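PDB 4WA0: possible adhesin from Caldicellulosiruptor kronotskyensis, which probably mediates attachment of this extreme thermophile to cellulose, the chain here being the C-terminal beta-helix domain of a tapirin that also binds a magnesium ion. Local coordinates for residues F45-M56 and I71-S82; R225-L236 and S350-Q358. All coordinates share one frame; numbering follows the deposited sequence.

Contact 1 of 2, residues F45-M56 and I71-S82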
loop_
_atom_site.group_PDB
_atom_site.type_symbol
_atom_site.label_atom_id
_atom_site.label_comp_id
_atom_site.label_asym_id
_atom_site.label_seq_id
_atom_site.Cartn_x
_atom_site.Cartn_y
_atom_site.Cartn_z
ATOM N N PHE A 45 6.703 1.743 5.048
ATOM C CA PHE A 45 6.912 0.905 3.874
ATOM C C PHE A 45 8.008 1.518 3.004
ATOM O O PHE A 45 8.059 2.768 2.762
ATOM C CB PHE A 45 5.632 0.841 3.031
ATOM C CG PHE A 45 4.408 0.218 3.663
ATOM C CD1 PHE A 45 4.419 -0.507 4.858
ATOM C CD2 PHE A 45 3.185 0.343 2.993
ATOM C CE1 PHE A 45 3.267 -1.050 5.370
ATOM C CE2 PHE A 45 2.045 -0.218 3.508
ATOM C CZ PHE A 45 2.083 -0.930 4.678
ATOM N N ASN A 46 8.799 0.645 2.407
ATOM C CA ASN A 46 9.660 1.007 1.289
ATOM C C ASN A 46 9.458 -0.109 0.260
ATOM O O ASN A 46 10.161 -1.141 0.327
ATOM C CB ASN A 46 11.088 1.095 1.737
ATOM C CG ASN A 46 12.048 1.422 0.598
ATOM O OD1 ASN A 46 11.737 2.243 -0.291
ATOM N ND2 ASN A 46 13.257 0.857 0.656
ATOM N N ILE A 47 8.466 0.067 -0.630
ATOM C CA ILE A 47 8.009 -0.955 -1.535
ATOM C C ILE A 47 7.889 -0.490 -2.941
ATOM O O ILE A 47 8.009 0.705 -3.246
ATOM C CB ILE A 47 6.640 -1.545 -1.052
ATOM C CG1 ILE A 47 5.557 -0.458 -1.033
ATOM C CG2 ILE A 47 6.850 -2.256 0.279
ATOM C CD1 ILE A 47 4.220 -0.901 -0.505
ATOM N N ASP A 48 7.689 -1.432 -3.857
ATOM C CA ASP A 48 7.592 -1.070 -5.249
ATOM C C ASP A 48 6.209 -0.635 -5.650
ATOM O O ASP A 48 6.072 0.364 -6.349
ATOM C CB ASP A 48 7.944 -2.257 -6.143
ATOM C CG ASP A 48 9.413 -2.697 -6.021
ATOM O OD1 ASP A 48 10.305 -1.847 -5.994
ATOM O OD2 ASP A 48 9.723 -3.915 -6.005
ATOM N N ASN A 49 5.178 -1.361 -5.262
ATOM C CA ASN A 49 3.845 -0.961 -5.657
ATOM C C ASN A 49 2.915 -1.206 -4.448
ATOM O O ASN A 49 3.170 -2.160 -3.692
ATOM C CB ASN A 49 3.361 -1.818 -6.774
ATOM C CG ASN A 49 4.211 -1.712 -8.028
ATOM O OD1 ASN A 49 4.102 -0.743 -8.797
ATOM N ND2 ASN A 49 5.082 -2.685 -8.220
ATOM N N LEU A 50 1.836 -0.448 -4.389
ATOM C CA LEU A 50 0.799 -0.586 -3.344
ATOM C C LEU A 50 -0.576 -0.505 -4.019
ATOM O O LEU A 50 -0.940 0.562 -4.570
ATOM C CB LEU A 50 0.967 0.526 -2.313
ATOM C CG LEU A 50 -0.018 0.704 -1.186
ATOM C CD1 LEU A 50 -0.018 -0.555 -0.351
ATOM C CD2 LEU A 50 0.306 1.942 -0.408
ATOM N N ILE A 51 -1.268 -1.632 -4.089
ATOM C CA ILE A 51 -2.492 -1.754 -4.894
ATOM C C ILE A 51 -3.682 -2.127 -4.071
ATOM O O ILE A 51 -3.627 -3.178 -3.418
ATOM C CB ILE A 51 -2.290 -2.776 -6.032
ATOM C CG1 ILE A 51 -1.120 -2.322 -6.871
ATOM C CG2 ILE A 51 -3.562 -3.018 -6.878
ATOM C CD1 ILE A 51 -0.545 -3.368 -7.760
ATOM N N SER A 52 -4.732 -1.305 -4.183
ATOM C CA SER A 52 -6.032 -1.657 -3.654
ATOM C C SER A 52 -7.125 -1.618 -4.712
ATOM O O SER A 52 -7.307 -0.595 -5.351
ATOM C CB SER A 52 -6.453 -0.762 -2.536
ATOM O OG SER A 52 -7.771 -1.113 -2.071
ATOM N N LYS A 53 -7.811 -2.730 -4.892
ATOM C CA LYS A 53 -9.010 -2.796 -5.795
ATOM C C LYS A 53 -10.293 -2.431 -5.089
ATOM O O LYS A 53 -11.364 -2.765 -5.492
ATOM C CB LYS A 53 -9.087 -4.131 -6.486
ATOM C CG LYS A 53 -7.881 -4.376 -7.397
ATOM C CD LYS A 53 -8.262 -5.198 -8.642
ATOM C CE LYS A 53 -7.242 -5.099 -9.773
ATOM N NZ LYS A 53 -7.543 -6.121 -10.805
ATOM N N GLY A 54 -10.193 -1.596 -4.101
ATOM C CA GLY A 54 -11.304 -1.101 -3.298
ATOM C C GLY A 54 -10.939 0.250 -2.739
ATOM O O GLY A 54 -10.261 1.028 -3.448
ATOM N N GLU A 55 -11.426 0.561 -1.548
ATOM C CA GLU A 55 -11.160 1.770 -0.847
ATOM C C GLU A 55 -9.771 1.605 -0.192
ATOM O O GLU A 55 -9.462 0.498 0.216
ATOM C CB GLU A 55 -12.147 1.904 0.288
ATOM C CG GLU A 55 -13.605 2.016 -0.125
ATOM C CD GLU A 55 -13.972 3.279 -0.840
ATOM O OE1 GLU A 55 -13.169 4.227 -0.935
ATOM O OE2 GLU A 55 -15.150 3.351 -1.260
HETATM N N MSE A 56 -8.961 2.662 -0.102
HETATM C CA MSE A 56 -7.740 2.641 0.722
HETATM C C MSE A 56 -7.945 3.623 1.788
HETATM O O MSE A 56 -8.359 4.763 1.546
HETATM C CB MSE A 56 -6.490 3.031 -0.046
HETATM C CG MSE A 56 -5.193 2.969 0.771
HETATM SE SE MSE A 56 -3.633 3.098 -0.433
HETATM C CE MSE A 56 -3.613 1.593 -1.598
ATOM N N ILE A 71 5.413 6.061 4.080
ATOM C CA ILE A 71 5.077 5.109 3.031
ATOM C C ILE A 71 5.824 5.574 1.810
ATOM O O ILE A 71 5.533 6.653 1.301
ATOM C CB ILE A 71 3.558 5.016 2.842
ATOM C CG1 ILE A 71 2.922 4.370 4.097
ATOM C CG2 ILE A 71 3.228 4.289 1.570
ATOM C CD1 ILE A 71 1.459 4.508 4.157
ATOM N N VAL A 72 6.760 4.762 1.330
ATOM C CA VAL A 72 7.500 5.095 0.141
ATOM C C VAL A 72 7.288 3.977 -0.853
ATOM O O VAL A 72 7.449 2.802 -0.512
ATOM C CB VAL A 72 9.024 5.244 0.441
ATOM C CG1 VAL A 72 9.811 5.400 -0.820
ATOM C CG2 VAL A 72 9.290 6.347 1.482
ATOM N N VAL A 73 6.830 4.383 -2.045
ATOM C CA VAL A 73 6.400 3.493 -3.102
ATOM C C VAL A 73 7.162 3.898 -4.350
ATOM O O VAL A 73 7.010 5.023 -4.860
ATOM C CB VAL A 73 4.884 3.549 -3.307
ATOM C CG1 VAL A 73 4.485 2.606 -4.445
ATOM C CG2 VAL A 73 4.101 3.204 -2.005
ATOM N N ARG A 74 7.982 2.979 -4.846
ATOM C CA ARG A 74 8.927 3.293 -5.905
ATOM C C ARG A 74 8.272 3.405 -7.253
ATOM O O ARG A 74 8.843 4.045 -8.161
ATOM C CB ARG A 74 10.051 2.257 -5.968
ATOM C CG ARG A 74 10.905 2.156 -4.718
ATOM C CD ARG A 74 11.848 0.975 -4.933
ATOM N NE ARG A 74 12.552 0.663 -3.727
ATOM C CZ ARG A 74 12.544 -0.505 -3.085
ATOM N NH1 ARG A 74 11.937 -1.568 -3.558
ATOM N NH2 ARG A 74 13.315 -0.617 -2.005
ATOM N N ASN A 75 7.155 2.751 -7.438
ATOM C CA ASN A 75 6.441 2.757 -8.666
ATOM C C ASN A 75 5.009 3.277 -8.416
ATOM O O ASN A 75 4.836 4.472 -8.290
ATOM C CB ASN A 75 6.554 1.395 -9.403
ATOM C CG ASN A 75 5.969 1.484 -10.757
ATOM O OD1 ASN A 75 6.183 2.499 -11.437
ATOM N ND2 ASN A 75 5.231 0.484 -11.183
ATOM N N ILE A 76 4.013 2.403 -8.306
ATOM C CA ILE A 76 2.623 2.801 -8.370
ATOM C C ILE A 76 1.839 2.567 -7.072
ATOM O O ILE A 76 1.958 1.532 -6.474
ATOM C CB ILE A 76 1.905 2.061 -9.531
ATOM C CG1 ILE A 76 2.479 2.518 -10.891
ATOM C CG2 ILE A 76 0.391 2.221 -9.434
ATOM C CD1 ILE A 76 2.128 1.674 -12.108
ATOM N N ILE A 77 1.065 3.564 -6.653
ATOM C CA ILE A 77 -0.043 3.405 -5.702
ATOM C C ILE A 77 -1.309 3.390 -6.613
ATOM O O ILE A 77 -1.605 4.403 -7.292
ATOM C CB ILE A 77 -0.105 4.563 -4.675
ATOM C CG1 ILE A 77 1.169 4.582 -3.790
ATOM C CG2 ILE A 77 -1.337 4.424 -3.779
ATOM C CD1 ILE A 77 1.185 5.582 -2.711
ATOM N N TYR A 78 -2.085 2.334 -6.512
ATOM C CA TYR A 78 -3.315 2.229 -7.248
ATOM C C TYR A 78 -4.440 2.068 -6.302
ATOM O O TYR A 78 -4.414 1.181 -5.499
ATOM C CB TYR A 78 -3.242 1.081 -8.238
ATOM C CG TYR A 78 -4.528 0.784 -8.998
ATOM C CD1 TYR A 78 -5.590 0.168 -8.393
ATOM C CD2 TYR A 78 -4.634 1.046 -10.356
ATOM C CE1 TYR A 78 -6.766 -0.177 -9.100
ATOM C CE2 TYR A 78 -5.814 0.757 -11.052
ATOM C CZ TYR A 78 -6.873 0.180 -10.405
ATOM O OH TYR A 78 -8.037 -0.199 -11.023
ATOM N N VAL A 79 -5.437 2.925 -6.412
ATOM C CA VAL A 79 -6.647 2.827 -5.563
ATOM C C VAL A 79 -7.851 2.847 -6.476
ATOM O O VAL A 79 -8.134 3.855 -7.139
ATOM C CB VAL A 79 -6.711 3.968 -4.559
ATOM C CG1 VAL A 79 -7.930 3.832 -3.629
ATOM C CG2 VAL A 79 -5.429 4.018 -3.714
ATOM N N GLU A 80 -8.601 1.747 -6.516
ATOM C CA GLU A 80 -9.775 1.710 -7.397
ATOM C C GLU A 80 -10.886 2.708 -6.992
ATOM O O GLU A 80 -11.549 3.323 -7.864
ATOM C CB GLU A 80 -10.298 0.260 -7.453
ATOM C CG GLU A 80 -11.518 0.075 -8.356
ATOM C CD GLU A 80 -12.247 -1.258 -8.162
ATOM O OE1 GLU A 80 -11.691 -2.295 -8.511
ATOM O OE2 GLU A 80 -13.434 -1.264 -7.712
ATOM N N LYS A 81 -11.125 2.851 -5.686
ATOM C CA LYS A 81 -12.162 3.770 -5.153
ATOM C C LYS A 81 -11.509 4.994 -4.541
ATOM O O LYS A 81 -10.721 5.618 -5.268
ATOM C CB LYS A 81 -13.166 3.002 -4.272
ATOM C CG LYS A 81 -13.764 1.806 -5.009
ATOM C CD LYS A 81 -14.746 1.055 -4.137
ATOM C CE LYS A 81 -15.285 -0.144 -4.941
ATOM N NZ LYS A 81 -16.242 -0.850 -4.064
ATOM N N SER A 82 -11.880 5.394 -3.328
ATOM C CA SER A 82 -11.323 6.540 -2.700
ATOM C C SER A 82 -10.106 6.192 -1.829
ATOM O O SER A 82 -9.964 5.019 -1.341
ATOM C CB SER A 82 -12.387 7.151 -1.823
ATOM O OG SER A 82 -13.361 7.704 -2.709
#

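Contact 2 of 2, residues R225-L236 and S350-Q358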
loop_
_atom_site.group_PDB
_atom_site.type_symbol
_atom_site.label_atom_id
_atom_site.label_comp_id
_atom_site.label_asym_id
_atom_site.label_seq_id
_atom_site.Cartn_x
_atom_site.Cartn_y
_atom_site.Cartn_z
ATOM N N ARG A 225 -6.380 -6.877 -14.972
ATOM C CA ARG A 225 -5.791 -8.153 -14.538
ATOM C C ARG A 225 -6.595 -8.761 -13.397
ATOM O O ARG A 225 -6.921 -8.082 -12.412
ATOM C CB ARG A 225 -4.339 -7.970 -14.117
ATOM C CG ARG A 225 -3.634 -9.270 -13.730
ATOM C CD ARG A 225 -2.135 -9.065 -13.693
ATOM N NE ARG A 225 -1.560 -8.912 -15.037
ATOM C CZ ARG A 225 -1.240 -9.923 -15.851
ATOM N NH1 ARG A 225 -0.718 -9.676 -17.056
ATOM N NH2 ARG A 225 -1.435 -11.187 -15.473
ATOM N N ASP A 226 -6.911 -10.046 -13.536
ATOM C CA ASP A 226 -7.516 -10.804 -12.453
ATOM C C ASP A 226 -6.334 -11.447 -11.716
ATOM O O ASP A 226 -5.766 -12.403 -12.197
ATOM C CB ASP A 226 -8.456 -11.890 -12.988
ATOM C CG ASP A 226 -8.972 -12.798 -11.893
ATOM O OD1 ASP A 226 -8.555 -12.518 -10.714
ATOM O OD2 ASP A 226 -9.722 -13.800 -12.214
ATOM N N TYR A 227 -5.963 -10.913 -10.547
ATOM C CA TYR A 227 -4.680 -11.303 -9.942
ATOM C C TYR A 227 -4.702 -12.704 -9.376
ATOM O O TYR A 227 -3.641 -13.169 -8.995
ATOM C CB TYR A 227 -4.179 -10.281 -8.863
ATOM C CG TYR A 227 -3.471 -9.085 -9.495
ATOM C CD1 TYR A 227 -4.235 -8.014 -10.055
ATOM C CD2 TYR A 227 -2.066 -9.032 -9.603
ATOM C CE1 TYR A 227 -3.632 -6.924 -10.656
ATOM C CE2 TYR A 227 -1.456 -7.947 -10.244
ATOM C CZ TYR A 227 -2.248 -6.895 -10.767
ATOM O OH TYR A 227 -1.660 -5.814 -11.399
ATOM N N THR A 228 -5.895 -13.315 -9.231
ATOM C CA THR A 228 -6.021 -14.703 -8.802
ATOM C C THR A 228 -6.601 -15.628 -9.917
ATOM O O THR A 228 -7.179 -16.653 -9.617
ATOM C CB THR A 228 -6.890 -14.842 -7.493
ATOM O OG1 THR A 228 -8.183 -14.256 -7.652
ATOM C CG2 THR A 228 -6.201 -14.078 -6.317
ATOM N N SER A 229 -6.361 -15.297 -11.186
ATOM C CA SER A 229 -6.703 -16.213 -12.289
ATOM C C SER A 229 -6.175 -17.579 -11.970
ATOM O O SER A 229 -4.986 -17.704 -11.663
ATOM C CB SER A 229 -6.006 -15.808 -13.607
ATOM O OG SER A 229 -6.423 -14.531 -14.026
ATOM N N GLY A 230 -7.041 -18.591 -12.067
ATOM C CA GLY A 230 -6.639 -19.978 -11.907
ATOM C C GLY A 230 -6.720 -20.539 -10.505
ATOM O O GLY A 230 -6.614 -21.733 -10.321
ATOM N N LEU A 231 -6.916 -19.678 -9.506
ATOM C CA LEU A 231 -6.943 -20.096 -8.135
ATOM C C LEU A 231 -7.967 -21.189 -7.908
ATOM O O LEU A 231 -9.170 -21.001 -8.138
ATOM C CB LEU A 231 -7.305 -18.890 -7.241
ATOM C CG LEU A 231 -7.399 -19.189 -5.740
ATOM C CD1 LEU A 231 -6.122 -19.777 -5.162
ATOM C CD2 LEU A 231 -7.846 -17.981 -4.956
ATOM N N LEU A 232 -7.489 -22.278 -7.357
ATOM C CA LEU A 232 -8.297 -23.419 -6.937
ATOM C C LEU A 232 -9.050 -23.158 -5.657
ATOM O O LEU A 232 -8.768 -22.206 -4.955
ATOM C CB LEU A 232 -7.336 -24.548 -6.634
ATOM C CG LEU A 232 -6.432 -25.039 -7.784
ATOM C CD1 LEU A 232 -5.361 -25.987 -7.219
ATOM C CD2 LEU A 232 -7.225 -25.739 -8.870
ATOM N N THR A 233 -9.972 -24.054 -5.312
ATOM C CA THR A 233 -10.692 -23.972 -4.028
ATOM C C THR A 233 -10.336 -25.103 -3.077
ATOM O O THR A 233 -10.846 -25.116 -1.939
ATOM C CB THR A 233 -12.216 -23.974 -4.260
ATOM O OG1 THR A 233 -12.533 -25.053 -5.149
ATOM C CG2 THR A 233 -12.648 -22.650 -4.895
ATOM N N THR A 234 -9.487 -26.039 -3.547
ATOM C CA THR A 234 -8.829 -27.042 -2.734
ATOM C C THR A 234 -8.340 -26.385 -1.447
ATOM O O THR A 234 -7.668 -25.335 -1.498
ATOM C CB THR A 234 -7.544 -27.548 -3.474
ATOM O OG1 THR A 234 -7.811 -27.688 -4.872
ATOM C CG2 THR A 234 -7.104 -28.882 -2.988
ATOM N N PRO A 235 -8.633 -26.981 -0.315
ATOM C CA PRO A 235 -7.982 -26.419 0.890
ATOM C C PRO A 235 -6.471 -26.498 0.832
ATOM O O PRO A 235 -5.888 -27.484 0.307
ATOM C CB PRO A 235 -8.458 -27.313 2.021
ATOM C CG PRO A 235 -9.263 -28.403 1.391
ATOM C CD PRO A 235 -9.710 -27.924 0.038
ATOM N N LEU A 236 -5.843 -25.482 1.413
ATOM C CA LEU A 236 -4.415 -25.510 1.565
ATOM C C LEU A 236 -4.004 -26.783 2.351
ATOM O O LEU A 236 -4.707 -27.253 3.289
ATOM C CB LEU A 236 -3.950 -24.216 2.281
ATOM C CG LEU A 236 -4.251 -22.877 1.568
ATOM C CD1 LEU A 236 -3.729 -21.644 2.338
ATOM C CD2 LEU A 236 -3.714 -22.859 0.131
ATOM N N SER A 350 1.536 -25.168 -7.276
ATOM C CA SER A 350 0.833 -26.423 -7.428
ATOM C C SER A 350 -0.356 -26.492 -6.497
ATOM O O SER A 350 -1.437 -26.955 -6.879
ATOM C CB SER A 350 1.742 -27.614 -7.164
ATOM O OG SER A 350 2.748 -27.659 -8.176
ATOM N N ASN A 351 -0.148 -26.055 -5.269
ATOM C CA ASN A 351 -1.194 -26.151 -4.247
ATOM C C ASN A 351 -2.301 -25.110 -4.400
ATOM O O ASN A 351 -3.379 -25.278 -3.844
ATOM C CB ASN A 351 -0.584 -25.985 -2.863
ATOM C CG ASN A 351 0.125 -27.225 -2.395
ATOM O OD1 ASN A 351 -0.357 -28.315 -2.538
ATOM N ND2 ASN A 351 1.308 -27.055 -1.819
ATOM N N THR A 352 -2.015 -24.016 -5.083
ATOM C CA THR A 352 -3.017 -22.967 -5.293
ATOM C C THR A 352 -3.568 -22.855 -6.706
ATOM O O THR A 352 -4.715 -22.410 -6.887
ATOM C CB THR A 352 -2.432 -21.623 -4.918
ATOM O OG1 THR A 352 -1.398 -21.272 -5.855
ATOM C CG2 THR A 352 -1.901 -21.692 -3.457
ATOM N N GLY A 353 -2.737 -23.190 -7.700
ATOM C CA GLY A 353 -3.119 -23.151 -9.070
ATOM C C GLY A 353 -3.110 -21.787 -9.696
ATOM O O GLY A 353 -3.528 -21.652 -10.863
ATOM N N ILE A 354 -2.592 -20.761 -9.016
ATOM C CA ILE A 354 -2.610 -19.434 -9.641
ATOM C C ILE A 354 -1.657 -19.450 -10.824
ATOM O O ILE A 354 -0.541 -19.940 -10.702
ATOM C CB ILE A 354 -2.336 -18.227 -8.713
ATOM C CG1 ILE A 354 -3.284 -18.337 -7.499
ATOM C CG2 ILE A 354 -2.510 -16.899 -9.514
ATOM C CD1 ILE A 354 -3.400 -17.125 -6.603
ATOM N N GLN A 355 -2.174 -18.926 -11.944
ATOM C CA GLN A 355 -1.529 -18.930 -13.249
ATOM C C GLN A 355 -1.809 -17.550 -13.808
ATOM O O GLN A 355 -2.921 -17.273 -14.308
ATOM C CB GLN A 355 -2.173 -19.964 -14.163
ATOM C CG GLN A 355 -2.047 -21.416 -13.694
ATOM C CD GLN A 355 -3.365 -22.188 -13.798
ATOM O OE1 GLN A 355 -4.317 -21.748 -14.465
ATOM N NE2 GLN A 355 -3.434 -23.338 -13.122
ATOM N N PRO A 356 -0.836 -16.648 -13.690
ATOM C CA PRO A 356 -1.147 -15.317 -14.206
ATOM C C PRO A 356 -1.270 -15.286 -15.736
ATOM O O PRO A 356 -0.579 -16.011 -16.418
ATOM C CB PRO A 356 0.015 -14.453 -13.663
ATOM C CG PRO A 356 0.393 -15.135 -12.371
ATOM C CD PRO A 356 0.281 -16.619 -12.719
ATOM N N SER A 357 -2.183 -14.455 -16.236
ATOM C CA SER A 357 -2.452 -14.290 -17.671
ATOM C C SER A 357 -1.226 -13.681 -18.370
ATOM O O SER A 357 -0.674 -12.683 -17.889
ATOM C CB SER A 357 -3.690 -13.380 -17.876
ATOM O OG SER A 357 -4.717 -13.660 -16.920
ATOM N N GLN A 358 -0.817 -14.287 -19.493
ATOM C CA GLN A 358 0.388 -13.867 -20.237
ATOM C C GLN A 358 0.038 -12.782 -21.278
ATOM O O GLN A 358 -0.136 -11.597 -20.935
ATOM C CB GLN A 358 1.092 -15.095 -20.884
ATOM C CG GLN A 358 2.222 -15.714 -20.024
ATOM C CD GLN A 358 2.381 -17.236 -20.163
ATOM O OE1 GLN A 358 2.964 -17.926 -19.285
ATOM N NE2 GLN A 358 1.883 -17.768 -21.270
HETATM O O HOH W 1 -6.135 -11.488 -16.029
HETATM O O HOH W 2 -6.073 -24.041 -3.251
HETATM O O HOH W 3 -4.136 -27.167 -1.821
#

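Contact 1 of 2, residues F45-M56 and I71-S82
Arg74 reaches back across the neighbouring coil to Asp48, and NH1 donates to Asp48 OD1 at 2.9 Å in a nearly straight salt bridge. The carboxylate oxygen lies in the guanidinium plane, yet Arg74 meets it from above the carboxylate plane, the two planes being 53° apart. An extended chain from CG to NE gives arginine the length for this span, and its NH2 donates to Asn28 OD1, one coil earlier. The segments are adjacent rungs of a right-handed parallel beta-helix: 45-47 pairs with 71-73, and 50-52 with 76-79, their axes 4.7 Å apart. At the corner between these ladders Asn49 OD1 accepts twice, from Asn75 ND2 at 2.9 Å and from Ile76 N at 3.2 Å; the amide thus occupies the turn where strand pairing is interrupted. Tyr78 turns the edge of its ring to Ser52 O, with CD1 3.6 Å away, while Ile51 CG2 approaches the same carbon obliquely; helix 217-224 covers this side through Ile222. Leu50 points to the other face, into the core. Its CB packs on Val73 CG2 at 4.1 Å and on Ile77 CG1; CG, anti to the backbone N (chi1 175°), carries CD2 toward Ile71 CG2. Val31 and Leu37 of the preceding coil also touch Leu50 on this buried inner side, where a branched apolar side chain has no polar group to satisfy.

Contact 2 of 2, residues R225-L236 and S350-Q358
Leu232 N and Gln355 N donate to Thr352 O and Ser229 O in nearly straight backbone bonds of 2.8 and 3.1 Å, joining a loop without regular secondary structure to the end of helix 342-352 and the C-terminal tail. Between these bonds both segments use glycine: Gly353 leaves the helix with positive phi (79°), and Gly230 has positive phi in the type II turn from Thr228 to Leu231. Such angles suit glycine, and the two backbones come close, Gly230 O lying 3.1 Å from Gly353 O without a bond, since both are acceptors. Ile354 has the most surface buried here. It lies alongside Leu231, CG1 to CD1 at 3.9 Å, while its CG2 branch rests against Ser229 O at 3.4 Å and CD1 approaches Thr228 CG2. The two apolar side chains thus pack on each other, and Leu231 CD1 also touches Thr352 O. On the outer side Leu232 lays CG and CD1 over the Thr352 carbonyl. Farther along the tail Arg225 grips a single acceptor end-on: NH1 at 3.1 Å and NH2 at 2.9 Å both donate to Ser357 O, which lies in the guanidinium plane. A bend at chi3 (-72°) turns the guanidinium to the tail, while NE forms a salt bridge with Glu221. Ser357 and Gln358 are poorly ordered, so this grip is probably less firm than the backbone bonds. Asn351 O, at the helix end, accepts from two waters, one donating also to Thr234 O and the other to Pro235 O. Ser229 N and OG both donate to Asp226 O, and Asp226 OD1 takes Thr228 N in an Asx turn. Helix 342-352 and the tail are so fastened to overlapping type I and type II turns after helix 217-224, on the beta-helix flank, the Leu236 side chain about 11 Å from the bound magnesium ion.

Contact 1 lies near the centre of the chain and is mostly buried, whereas contact 2 sits on the partly exposed flank, nearer the magnesium site; their centres are about 22 Å apart. Contact 1 joins consecutive rungs through regular parallel ladders and stacked apolar side chains; contact 2 joins regions 114 residues apart through a few backbone bonds, turns, glycines and bridging waters. Its single arginine grips a carbonyl, while the arginine of contact 1 pairs with a carboxylate. They share a neighbour: helix 217-224 covers one side of contact 1 and leads directly into 225-236, and Lys53 NZ packs 2.6 Å from Arg225 O, bringing the two contacts together.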